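PDB 3KLU: uncharacterized protein YqbN from Bacillus subtilis, which is of unknown function but probably acts as a chaperone in the assembly of phage tails. Local coordinates for residues A[31-36]-A[120-125]. Numbering follows the deposited sequence.
Sequences SKRFVD and GGEYAN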
ATOM      1  N   SER A  31       7.771  -0.380  11.413  1.00 27.11           N
ATOM      2  CA  SER A  31       7.721  -0.371  12.872  1.00 26.99           C
ATOM      3  C   SER A  31       8.615  -1.426  13.514  1.00 26.36           C
ATOM      4  O   SER A  31       8.721  -2.563  13.032  1.00 25.75           O
ATOM      5  CB  SER A  31       6.287  -0.572  13.369  1.00 25.18           C
ATOM      6  OG  SER A  31       6.293  -0.774  14.770  1.00 24.30           O
ATOM      7  N   LYS A  32       9.252  -1.043  14.613  1.00 24.48           N
ATOM      8  CA  LYS A  32      10.130  -1.969  15.315  1.00 25.80           C
ATOM      9  C   LYS A  32       9.345  -2.901  16.266  1.00 24.25           C
ATOM     10  O   LYS A  32       9.918  -3.807  16.858  1.00 25.33           O
ATOM     11  CB  LYS A  32      11.197  -1.196  16.089  1.00 26.62           C
ATOM     12  CG  LYS A  32      12.174  -0.369  15.232  1.00 29.99           C
ATOM     13  CD  LYS A  32      13.134   0.373  16.169  1.00 32.67           C
ATOM     14  CE  LYS A  32      14.069   1.338  15.468  1.00 39.96           C
ATOM     15  NZ  LYS A  32      14.801   2.196  16.475  1.00 41.69           N
ATOM     16  N   ARG A  33       8.035  -2.680  16.367  1.00 25.72           N
ATOM     17  CA  ARG A  33       7.179  -3.478  17.234  1.00 25.37           C
ATOM     18  C   ARG A  33       6.814  -4.783  16.553  1.00 24.68           C
ATOM     19  O   ARG A  33       6.222  -5.644  17.188  1.00 24.26           O
ATOM     20  CB  ARG A  33       5.899  -2.718  17.594  1.00 22.05           C
ATOM     21  CG  ARG A  33       6.117  -1.414  18.328  1.00 26.64           C
ATOM     22  CD  ARG A  33       4.886  -0.549  18.194  1.00 29.98           C
ATOM     23  NE  ARG A  33       3.707  -1.372  18.285  1.00 32.68           N
ATOM     24  CZ  ARG A  33       2.669  -1.307  17.476  1.00 34.80           C
ATOM     25  NH1 ARG A  33       2.618  -0.438  16.487  1.00 35.45           N
ATOM     26  NH2 ARG A  33       1.695  -2.171  17.631  1.00 39.66           N
ATOM     27  N   PHE A  34       7.128  -4.936  15.265  1.00 15.56           N
ATOM     28  CA  PHE A  34       6.822  -6.204  14.632  1.00 15.67           C
ATOM     29  C   PHE A  34       8.098  -7.004  14.443  1.00 16.11           C
ATOM     30  O   PHE A  34       8.954  -6.629  13.645  1.00 18.09           O
ATOM     31  CB  PHE A  34       6.137  -6.001  13.290  1.00 14.48           C
ATOM     32  CG  PHE A  34       4.967  -5.064  13.349  1.00 16.60           C
ATOM     33  CD1 PHE A  34       3.981  -5.212  14.326  1.00 14.16           C
ATOM     34  CD2 PHE A  34       4.846  -4.021  12.440  1.00 17.72           C
ATOM     35  CE1 PHE A  34       2.888  -4.321  14.383  1.00 16.39           C
ATOM     36  CE2 PHE A  34       3.765  -3.146  12.503  1.00 17.74           C
ATOM     37  CZ  PHE A  34       2.786  -3.302  13.480  1.00 14.48           C
ATOM     38  N   VAL A  35       8.217  -8.120  15.163  1.00 23.79           N
ATOM     39  CA  VAL A  35       9.406  -8.969  15.048  1.00 26.52           C
ATOM     40  C   VAL A  35       9.038 -10.447  14.921  1.00 28.66           C
ATOM     41  O   VAL A  35       7.933 -10.868  15.275  1.00 28.00           O
ATOM     42  CB  VAL A  35      10.374  -8.794  16.255  1.00 28.55           C
ATOM     43  CG1 VAL A  35      11.002  -7.402  16.214  1.00 29.07           C
ATOM     44  CG2 VAL A  35       9.637  -8.984  17.541  1.00 23.76           C
ATOM     45  N   ASP A  36       9.961 -11.225  14.373  1.00 27.81           N
ATOM     46  CA  ASP A  36       9.711 -12.639  14.206  1.00 30.73           C
ATOM     47  C   ASP A  36      10.294 -13.401  15.394  1.00 33.11           C
ATOM     48  O   ASP A  36      10.808 -12.797  16.331  1.00 33.56           O
ATOM     49  CB  ASP A  36      10.341 -13.143  12.904  1.00 32.68           C
ATOM     50  CG  ASP A  36      11.830 -12.912  12.855  1.00 35.56           C
ATOM     51  OD1 ASP A  36      12.466 -12.804  13.928  1.00 39.23           O
ATOM     52  OD2 ASP A  36      12.368 -12.844  11.735  1.00 35.49           O
ATOM     53  N   GLY A 120       0.603   6.433  16.353  1.00 24.13           N
ATOM     54  CA  GLY A 120       0.370   7.482  15.391  1.00 26.46           C
ATOM     55  C   GLY A 120       1.387   7.595  14.280  1.00 27.82           C
ATOM     56  O   GLY A 120       1.059   7.427  13.088  1.00 28.78           O
ATOM     57  N   GLY A 121       2.624   7.898  14.671  1.00 22.15           N
ATOM     58  CA  GLY A 121       3.702   8.062  13.707  1.00 19.61           C
ATOM     59  C   GLY A 121       3.817   6.911  12.717  1.00 18.34           C
ATOM     60  O   GLY A 121       4.050   7.160  11.548  1.00 19.63           O
ATOM     61  N   GLU A 122       3.646   5.667  13.171  1.00 18.89           N
ATOM     62  CA  GLU A 122       3.754   4.518  12.274  1.00 20.14           C
ATOM     63  C   GLU A 122       2.686   4.603  11.192  1.00 19.30           C
ATOM     64  O   GLU A 122       2.939   4.394  10.013  1.00 20.29           O
ATOM     65  CB  GLU A 122       3.548   3.195  13.025  1.00 14.79           C
ATOM     66  CG  GLU A 122       4.535   2.934  14.147  1.00 16.95           C
ATOM     67  CD  GLU A 122       4.130   1.705  14.971  1.00 21.09           C
ATOM     68  OE1 GLU A 122       2.917   1.358  14.961  1.00 19.41           O
ATOM     69  OE2 GLU A 122       5.020   1.093  15.627  1.00 27.15           O
ATOM     70  N   TYR A 123       1.470   4.884  11.612  1.00 18.89           N
ATOM     71  CA  TYR A 123       0.405   4.968  10.657  1.00 17.93           C
ATOM     72  C   TYR A 123       0.652   6.058   9.609  1.00 17.56           C
ATOM     73  O   TYR A 123       0.419   5.863   8.402  1.00 16.39           O
ATOM     74  CB  TYR A 123      -0.889   5.262  11.369  1.00 19.82           C
ATOM     75  CG  TYR A 123      -2.032   5.209  10.421  1.00 19.24           C
ATOM     76  CD1 TYR A 123      -2.580   3.983  10.034  1.00 17.17           C
ATOM     77  CD2 TYR A 123      -2.545   6.367   9.867  1.00 21.52           C
ATOM     78  CE1 TYR A 123      -3.638   3.926   9.095  1.00 22.01           C
ATOM     79  CE2 TYR A 123      -3.602   6.327   8.932  1.00 20.97           C
ATOM     80  CZ  TYR A 123      -4.142   5.109   8.553  1.00 20.29           C
ATOM     81  OH  TYR A 123      -5.180   5.066   7.658  1.00 21.56           O
ATOM     82  N   ALA A 124       1.118   7.217  10.065  1.00 22.94           N
ATOM     83  CA  ALA A 124       1.345   8.327   9.146  1.00 22.87           C
ATOM     84  C   ALA A 124       2.473   7.968   8.211  1.00 23.85           C
ATOM     85  O   ALA A 124       2.417   8.268   7.033  1.00 24.74           O
ATOM     86  CB  ALA A 124       1.677   9.603   9.924  1.00 25.95           C
ATOM     87  N   ASN A 125       3.493   7.308   8.744  1.00 27.14           N
ATOM     88  CA  ASN A 125       4.644   6.923   7.948  1.00 27.51           C
ATOM     89  C   ASN A 125       4.268   5.883   6.924  1.00 26.12           C
ATOM     90  O   ASN A 125       4.766   5.894   5.812  1.00 27.22           O
ATOM     91  CB  ASN A 125       5.769   6.368   8.834  1.00 27.50           C
ATOM     92  CG  ASN A 125       6.547   7.457   9.566  1.00 36.33           C
ATOM     93  OD1 ASN A 125       6.467   8.635   9.227  1.00 37.45           O
ATOM     94  ND2 ASN A 125       7.330   7.052  10.559  1.00 38.15           N
TER
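A type I beta turn, Ser31 to Phe34, in the loop between strands 26-28 and 44-46 meets the first turn of helix 120-133 through one carboxylate, that of Glu122. The donor hydroxyl is Ser31 OG, with Glu122 OE2 as acceptor; the modelled separation of these two atoms, 2.4 Å, is very short, so the length is doubtful. Arg33 NH1 also donates to Glu122 OE2, at 3.0 Å and with an N-H...O angle of 164°, within a salt bridge, although Arg33 NH1 and Glu122 OE1 stand too close in the model and both positions are less certain. Guanidinium and carboxylate planes lie 19° apart, evidence for a nearly coplanar, edge-on approach. Within the turn, Ser31 OG accepts from Arg33 N at 3.0 Å, which defines an ST turn; with OG anti to the Ser31 backbone N (chi1 171°), the hydroxyl bridges that amide and the carboxylate. Arg33 CD passes 3.1 Å from Glu122 OE2, and beyond it the chain bends at chi3, swinging the guanidinium round. Phe34 CE1 lies 3.9 Å above the guanidinium plane, displaced toward its rim. Ser31 is buried whereas Arg33 is exposed, and Glu122 OE1 receives a weak hydrogen bond from Val119 N, just before the helix.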